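Local coordinates for protein probable endonuclease 4 (Thermotoga maritima, PDB 4HNO) that probably cleaves the DNA backbone at apurinic or apyrimidinic sites during base excision repair, leaving a 3'-hydroxyl and a 5'-terminal sugar phosphate, at residues A[25-36]-A[62-73]. Residues are numbered along the deposited sequence; the frame is centred on the assembly and turned at random.
Sequences VNIGGNSFQIFP and HGIDWENAFCHS. With ZN (zinc ion), chain B.
Phe32, Gln33 and Ile34 pair in parallel with Ala69, Phe70 and Cys71, strands 31-34 and 69-72 running 20° apart and laced by four backbone hydrogen bonds, the first joining Phe32 N and Asn68 O, the last His72 N and Ile34 O (2.8 Å). The two strands and the intervening helix 49-61 form a beta-alpha-beta unit of the TIM barrel, and the pairing illustrates how such a unit divides its side chains between two faces. Phe32, Ile34, Ala69 and Cys71 share the face turned to the surrounding helices. There the Ala69 methyl lies over one face of the Phe32 ring, a CH-pi contact with CB 4.1 Å from the ring centroid, while Ile64 CG2 approaches Phe32 CE2 at 4.0 Å. Phe55 and Met59 of helix 49-61 also pack on Phe32. Farther along, Pro36 CD (3.1 Å) and the edge of the Phe35 ring, through CD2 (3.3 Å), close on His72 O, a buried oxygen with no hydrogen-bond partner in the model. At the start of the strands Asn68 ND2 reaches Asn30 O in a weak but nearly straight hydrogen bond, and a water donates to that same carbonyl oxygen while accepting from Asp65 N. Gln33 and Phe70 point to the other face, where Gln33, extended with CG opposite its backbone N (chi1 179°), packs against the zinc ligand His72. Its amide carbon lies in the plane of the His72 ring at the ring's edge; amide and ring planes stand 88° apart, and NE2 lies 3.7 Å from His72 CD2. Gln33 OE1 is hydrogen-bonded to His218, and NE2 to Glu263 and His10; His218 and Glu263 are ligands of the neighbouring metal site. The imidazole of His72 is held through both ring nitrogens: ND1 donates in the ring plane to a lone pair of Ser73 O, and NE2 binds zinc at 2.0 Å, with His112, Glu147 and a water completing the coordination.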
ATOM      1  N   VAL A  25     -16.661  -0.703   8.566  1.00 13.17           N
ATOM      2  CA  VAL A  25     -17.167  -0.469   9.907  1.00 15.10           C
ATOM      3  C   VAL A  25     -17.453  -1.807  10.601  1.00 15.90           C
ATOM      4  O   VAL A  25     -17.164  -1.988  11.791  1.00 16.61           O
ATOM      5  CB  VAL A  25     -18.435   0.409   9.842  1.00 16.51           C
ATOM      6  CG1 VAL A  25     -19.170   0.442  11.170  1.00 20.01           C
ATOM      7  CG2 VAL A  25     -18.065   1.804   9.397  1.00 16.52           C
ATOM      8  N   ASN A  26     -18.007  -2.759   9.853  1.00 15.31           N
ATOM      9  CA  ASN A  26     -18.379  -4.057  10.421  1.00 17.66           C
ATOM     10  C   ASN A  26     -17.205  -4.888  10.898  1.00 17.37           C
ATOM     11  O   ASN A  26     -17.380  -5.720  11.773  1.00 20.98           O
ATOM     12  CB  ASN A  26     -19.214  -4.882   9.436  1.00 19.65           C
ATOM     13  CG  ASN A  26     -20.637  -4.376   9.308  1.00 23.46           C
ATOM     14  OD1 ASN A  26     -21.100  -3.574  10.122  1.00 26.50           O
ATOM     15  ND2 ASN A  26     -21.346  -4.855   8.291  1.00 24.04           N
ATOM     16  N   ILE A  27     -16.023  -4.681  10.331  1.00 15.52           N
ATOM     17  CA  ILE A  27     -14.840  -5.379  10.841  1.00 15.81           C
ATOM     18  C   ILE A  27     -14.104  -4.588  11.914  1.00 15.38           C
ATOM     19  O   ILE A  27     -13.077  -5.051  12.403  1.00 16.81           O
ATOM     20  CB  ILE A  27     -13.850  -5.821   9.733  1.00 15.81           C
ATOM     21  CG1 ILE A  27     -13.145  -4.642   9.055  1.00 15.70           C
ATOM     22  CG2 ILE A  27     -14.552  -6.730   8.740  1.00 16.89           C
ATOM     23  CD1 ILE A  27     -11.965  -5.072   8.181  1.00 15.73           C
ATOM     24  N   GLY A  28     -14.624  -3.418  12.291  1.00 15.71           N
ATOM     25  CA  GLY A  28     -13.996  -2.598  13.311  1.00 16.32           C
ATOM     26  C   GLY A  28     -12.977  -1.613  12.776  1.00 14.98           C
ATOM     27  O   GLY A  28     -12.149  -1.107  13.529  1.00 16.80           O
ATOM     28  N   GLY A  29     -13.043  -1.332  11.476  1.00 14.83           N
ATOM     29  CA  GLY A  29     -12.086  -0.437  10.850  1.00 14.07           C
ATOM     30  C   GLY A  29     -12.623   0.958  10.603  1.00 13.76           C
ATOM     31  O   GLY A  29     -13.832   1.207  10.672  1.00 14.89           O
ATOM     32  N   ASN A  30     -11.695   1.854  10.261  1.00 13.64           N
ATOM     33  CA  ASN A  30     -12.012   3.230   9.886  1.00 13.37           C
ATOM     34  C   ASN A  30     -11.174   3.665   8.685  1.00 13.01           C
ATOM     35  O   ASN A  30     -11.110   4.853   8.383  1.00 13.97           O
ATOM     36  CB  ASN A  30     -11.822   4.182  11.077  1.00 14.00           C
ATOM     37  CG  ASN A  30     -10.402   4.180  11.595  1.00 13.90           C
ATOM     38  OD1 ASN A  30      -9.483   3.726  10.927  1.00 13.72           O
ATOM     39  ND2 ASN A  30     -10.222   4.681  12.794  1.00 16.95           N
ATOM     40  N   SER A  31     -10.585   2.676   8.003  1.00 11.93           N
ATOM     41  CA  SER A  31      -9.709   2.873   6.860  1.00 11.34           C
ATOM     42  C   SER A  31      -9.887   1.654   5.960  1.00 10.95           C
ATOM     43  O   SER A  31     -10.331   0.606   6.423  1.00 11.32           O
ATOM     44  CB  SER A  31      -8.251   2.901   7.338  1.00 11.64           C
ATOM     45  OG  SER A  31      -8.031   3.887   8.338  1.00 12.83           O
ATOM     46  N   PHE A  32      -9.505   1.747   4.688  1.00 10.30           N
ATOM     47  CA  PHE A  32      -9.538   0.570   3.833  1.00  9.97           C
ATOM     48  C   PHE A  32      -8.674   0.754   2.609  1.00  9.42           C
ATOM     49  O   PHE A  32      -8.344   1.888   2.229  1.00  9.72           O
ATOM     50  CB  PHE A  32     -10.973   0.202   3.380  1.00 10.44           C
ATOM     51  CG  PHE A  32     -11.689   1.272   2.584  1.00 10.19           C
ATOM     52  CD1 PHE A  32     -11.440   1.443   1.241  1.00 10.49           C
ATOM     53  CD2 PHE A  32     -12.659   2.052   3.181  1.00 10.85           C
ATOM     54  CE1 PHE A  32     -12.132   2.399   0.514  1.00 11.16           C
ATOM     55  CE2 PHE A  32     -13.348   3.004   2.463  1.00 11.67           C
ATOM     56  CZ  PHE A  32     -13.092   3.172   1.133  1.00 11.44           C
ATOM     57  N   GLN A  33      -8.352  -0.379   1.994  1.00  9.10           N
ATOM     58  CA  GLN A  33      -7.763  -0.421   0.660  1.00  8.87           C
ATOM     59  C   GLN A  33      -8.641  -1.305  -0.214  1.00  9.12           C
ATOM     60  O   GLN A  33      -9.191  -2.289   0.266  1.00 10.03           O
ATOM     61  CB  GLN A  33      -6.334  -0.963   0.732  1.00  9.03           C
ATOM     62  CG  GLN A  33      -5.632  -1.081  -0.615  1.00  9.08           C
ATOM     63  CD  GLN A  33      -4.208  -1.534  -0.405  1.00  9.07           C
ATOM     64  OE1 GLN A  33      -3.285  -0.727  -0.369  1.00 10.14           O
ATOM     65  NE2 GLN A  33      -4.052  -2.834  -0.240  1.00  9.24           N
ATOM     66  N   ILE A  34      -8.747  -0.940  -1.485  1.00  8.60           N
ATOM     67  CA  ILE A  34      -9.495  -1.712  -2.471  1.00  9.07           C
ATOM     68  C   ILE A  34      -8.712  -1.761  -3.763  1.00  8.59           C
ATOM     69  O   ILE A  34      -7.927  -0.875  -4.069  1.00  9.67           O
ATOM     70  CB  ILE A  34     -10.878  -1.090  -2.752  1.00  9.42           C
ATOM     71  CG1 ILE A  34     -10.785   0.420  -2.977  1.00 10.24           C
ATOM     72  CG2 ILE A  34     -11.825  -1.374  -1.590  1.00 10.74           C
ATOM     73  CD1 ILE A  34     -12.028   1.048  -3.636  1.00 12.37           C
ATOM     74  N   PHE A  35      -8.964  -2.781  -4.577  1.00  8.93           N
ATOM     75  CA  PHE A  35      -8.570  -2.722  -5.985  1.00  8.82           C
ATOM     76  C   PHE A  35      -9.530  -1.769  -6.724  1.00  8.83           C
ATOM     77  O   PHE A  35     -10.647  -1.551  -6.290  1.00 10.33           O
ATOM     78  CB  PHE A  35      -8.581  -4.108  -6.627  1.00  9.94           C
ATOM     79  CG  PHE A  35      -7.453  -5.007  -6.165  1.00 11.26           C
ATOM     80  CD1 PHE A  35      -7.726  -6.230  -5.597  1.00 13.33           C
ATOM     81  CD2 PHE A  35      -6.125  -4.647  -6.337  1.00 13.04           C
ATOM     82  CE1 PHE A  35      -6.683  -7.071  -5.199  1.00 15.40           C
ATOM     83  CE2 PHE A  35      -5.095  -5.469  -5.929  1.00 15.30           C
ATOM     84  CZ  PHE A  35      -5.372  -6.680  -5.360  1.00 16.11           C
ATOM     85  N   PRO A  36      -9.111  -1.237  -7.868  1.00  9.17           N
ATOM     86  CA  PRO A  36      -9.969  -0.303  -8.615  1.00  9.58           C
ATOM     87  C   PRO A  36     -10.865  -0.998  -9.631  1.00  8.40           C
ATOM     88  O   PRO A  36     -11.685  -0.345 -10.251  1.00  9.41           O
ATOM     89  CB  PRO A  36      -8.957   0.630  -9.306  1.00 10.66           C
ATOM     90  CG  PRO A  36      -7.634  -0.052  -9.194  1.00 13.40           C
ATOM     91  CD  PRO A  36      -7.745  -1.277  -8.407  1.00 12.14           C
ATOM     92  N   HIS A  62     -21.058   6.612   6.638  1.00 11.87           N
ATOM     93  CA  HIS A  62     -20.231   5.926   7.618  1.00 12.94           C
ATOM     94  C   HIS A  62     -19.086   6.770   8.130  1.00 13.36           C
ATOM     95  O   HIS A  62     -18.298   6.303   8.946  1.00 15.40           O
ATOM     96  CB  HIS A  62     -19.767   4.592   7.059  1.00 13.31           C
ATOM     97  CG  HIS A  62     -20.888   3.615   6.990  1.00 13.03           C
ATOM     98  ND1 HIS A  62     -21.429   3.040   8.121  1.00 15.55           N
ATOM     99  CD2 HIS A  62     -21.633   3.184   5.947  1.00 13.94           C
ATOM    100  CE1 HIS A  62     -22.435   2.262   7.771  1.00 17.36           C
ATOM    101  NE2 HIS A  62     -22.585   2.334   6.460  1.00 15.56           N
ATOM    102  N   GLY A  63     -18.997   8.014   7.683  1.00 12.71           N
ATOM    103  CA  GLY A  63     -18.038   8.943   8.229  1.00 14.20           C
ATOM    104  C   GLY A  63     -16.594   8.564   7.969  1.00 13.34           C
ATOM    105  O   GLY A  63     -15.727   8.905   8.759  1.00 14.93           O
ATOM    106  N   ILE A  64     -16.328   7.880   6.861  1.00 12.65           N
ATOM    107  CA  ILE A  64     -14.959   7.468   6.580  1.00 12.54           C
ATOM    108  C   ILE A  64     -14.125   8.658   6.125  1.00 11.86           C
ATOM    109  O   ILE A  64     -14.498   9.363   5.207  1.00 14.74           O
ATOM    110  CB  ILE A  64     -14.912   6.398   5.485  1.00 13.63           C
ATOM    111  CG1 ILE A  64     -15.840   5.233   5.804  1.00 16.80           C
ATOM    112  CG2 ILE A  64     -13.487   5.922   5.267  1.00 13.46           C
ATOM    113  CD1 ILE A  64     -15.496   4.499   7.037  1.00 20.90           C
ATOM    114  N   ASP A  65     -12.977   8.844   6.755  1.00 11.57           N
ATOM    115  CA  ASP A  65     -12.047   9.896   6.401  1.00 11.96           C
ATOM    116  C   ASP A  65     -11.416   9.547   5.043  1.00 10.94           C
ATOM    117  O   ASP A  65     -10.837   8.471   4.878  1.00 11.36           O
ATOM    118  CB  ASP A  65     -10.991   9.957   7.509  1.00 13.33           C
ATOM    119  CG  ASP A  65     -10.034  11.134   7.403  1.00 14.78           C
ATOM    120  OD1 ASP A  65      -9.472  11.518   8.453  1.00 19.64           O
ATOM    121  OD2 ASP A  65      -9.773  11.639   6.297  1.00 15.41           O
ATOM    122  N   TRP A  66     -11.541  10.447   4.078  1.00 11.36           N
ATOM    123  CA  TRP A  66     -10.981  10.204   2.751  1.00 11.12           C
ATOM    124  C   TRP A  66      -9.449  10.094   2.742  1.00 11.51           C
ATOM    125  O   TRP A  66      -8.884   9.595   1.785  1.00 12.06           O
ATOM    126  CB  TRP A  66     -11.449  11.284   1.790  1.00 12.26           C
ATOM    127  CG  TRP A  66     -12.897  11.139   1.432  1.00 11.95           C
ATOM    128  CD1 TRP A  66     -13.966  11.709   2.057  1.00 13.37           C
ATOM    129  CD2 TRP A  66     -13.435  10.359   0.366  1.00 10.74           C
ATOM    130  NE1 TRP A  66     -15.135  11.328   1.448  1.00 13.11           N
ATOM    131  CE2 TRP A  66     -14.834  10.517   0.389  1.00 11.47           C
ATOM    132  CE3 TRP A  66     -12.867   9.566  -0.633  1.00 10.90           C
ATOM    133  CZ2 TRP A  66     -15.668   9.903  -0.533  1.00 11.43           C
ATOM    134  CZ3 TRP A  66     -13.699   8.957  -1.550  1.00 10.67           C
ATOM    135  CH2 TRP A  66     -15.080   9.144  -1.505  1.00 10.91           C
ATOM    136  N   GLU A  67      -8.773  10.527   3.809  1.00 10.96           N
ATOM    137  CA  GLU A  67      -7.327  10.305   3.907  1.00 11.75           C
ATOM    138  C   GLU A  67      -6.983   8.891   4.316  1.00 11.10           C
ATOM    139  O   GLU A  67      -5.821   8.542   4.374  1.00 13.34           O
ATOM    140  CB  GLU A  67      -6.697  11.274   4.894  1.00 13.53           C
ATOM    141  CG  GLU A  67      -6.602  12.665   4.352  1.00 14.11           C
ATOM    142  CD  GLU A  67      -5.746  12.728   3.112  1.00 14.51           C
ATOM    143  OE1 GLU A  67      -4.562  12.319   3.183  1.00 15.57           O
ATOM    144  OE2 GLU A  67      -6.269  13.148   2.058  1.00 17.92           O
ATOM    145  N   ASN A  68      -8.000   8.086   4.590  1.00 11.10           N
ATOM    146  CA  ASN A  68      -7.826   6.724   5.058  1.00 10.98           C
ATOM    147  C   ASN A  68      -8.326   5.680   4.056  1.00 10.70           C
ATOM    148  O   ASN A  68      -8.469   4.516   4.433  1.00 10.84           O
ATOM    149  CB  ASN A  68      -8.570   6.497   6.380  1.00 11.20           C
ATOM    150  CG  ASN A  68      -8.112   7.417   7.520  1.00 11.52           C
ATOM    151  OD1 ASN A  68      -7.200   8.253   7.411  1.00 12.84           O
ATOM    152  ND2 ASN A  68      -8.782   7.249   8.647  1.00 14.13           N
ATOM    153  N   ALA A  69      -8.579   6.101   2.817  1.00 10.06           N
ATOM    154  CA  ALA A  69      -9.129   5.241   1.785  1.00 10.15           C
ATOM    155  C   ALA A  69      -8.142   5.192   0.627  1.00  9.13           C
ATOM    156  O   ALA A  69      -7.718   6.232   0.120  1.00 10.11           O
ATOM    157  CB  ALA A  69     -10.485   5.775   1.317  1.00 11.44           C
ATOM    158  N   PHE A  70      -7.783   3.985   0.215  1.00  8.87           N
ATOM    159  CA  PHE A  70      -6.710   3.792  -0.738  1.00  8.60           C
ATOM    160  C   PHE A  70      -7.115   2.784  -1.802  1.00  8.33           C
ATOM    161  O   PHE A  70      -7.800   1.807  -1.495  1.00  9.06           O
ATOM    162  CB  PHE A  70      -5.455   3.222  -0.013  1.00  8.88           C
ATOM    163  CG  PHE A  70      -5.016   4.042   1.154  1.00  8.73           C
ATOM    164  CD1 PHE A  70      -5.553   3.826   2.412  1.00 10.16           C
ATOM    165  CD2 PHE A  70      -4.064   5.048   1.006  1.00  9.59           C
ATOM    166  CE1 PHE A  70      -5.142   4.556   3.495  1.00 11.07           C
ATOM    167  CE2 PHE A  70      -3.655   5.790   2.079  1.00 10.27           C
ATOM    168  CZ  PHE A  70      -4.201   5.533   3.335  1.00 11.20           C
ATOM    169  N   CYS A  71      -6.615   2.956  -3.020  1.00  8.79           N
ATOM    170  CA  CYS A  71      -6.660   1.904  -4.010  1.00  8.47           C
ATOM    171  C   CYS A  71      -5.283   1.269  -4.145  1.00  8.18           C
ATOM    172  O   CYS A  71      -4.267   1.948  -4.020  1.00  9.75           O
ATOM    173  CB  CYS A  71      -7.105   2.388  -5.386  0.74  8.72           C
ATOM    174  SG  CYS A  71      -8.887   2.550  -5.616  0.74  9.21           S
ATOM    175  N   HIS A  72      -5.257  -0.028  -4.399  1.00  8.53           N
ATOM    176  CA  HIS A  72      -4.046  -0.752  -4.799  1.00  8.36           C
ATOM    177  C   HIS A  72      -4.164  -1.064  -6.282  1.00  8.52           C
ATOM    178  O   HIS A  72      -5.175  -1.558  -6.740  1.00  9.96           O
ATOM    179  CB  HIS A  72      -3.898  -2.060  -4.018  1.00  9.21           C
ATOM    180  CG  HIS A  72      -2.513  -2.646  -4.035  1.00  9.05           C
ATOM    181  ND1 HIS A  72      -1.856  -3.034  -5.179  1.00  9.52           N
ATOM    182  CD2 HIS A  72      -1.667  -2.918  -3.012  1.00  9.29           C
ATOM    183  CE1 HIS A  72      -0.656  -3.510  -4.851  1.00  9.55           C
ATOM    184  NE2 HIS A  72      -0.515  -3.458  -3.536  1.00  9.35           N
ATOM    185  N   SER A  73      -3.113  -0.756  -7.028  1.00  8.98           N
ATOM    186  CA  SER A  73      -3.030  -0.957  -8.454  1.00  9.71           C
ATOM    187  C   SER A  73      -2.992  -2.436  -8.750  1.00 10.32           C
ATOM    188  O   SER A  73      -2.587  -3.250  -7.918  1.00 11.24           O
ATOM    189  CB  SER A  73      -1.770  -0.238  -8.940  1.00 10.40           C
ATOM    190  OG  SER A  73      -1.493  -0.386 -10.298  1.00 11.26           O
TER
HETATM  191 ZN    ZN B 301       1.158  -4.108  -2.542  0.94  8.66          ZN
HETATM  192  O   HOH W   1     -12.504   7.090   9.000  0.91 15.10           O
HETATM  193  O   HOH W   2       0.850  -5.247  -1.029  0.88  8.73           O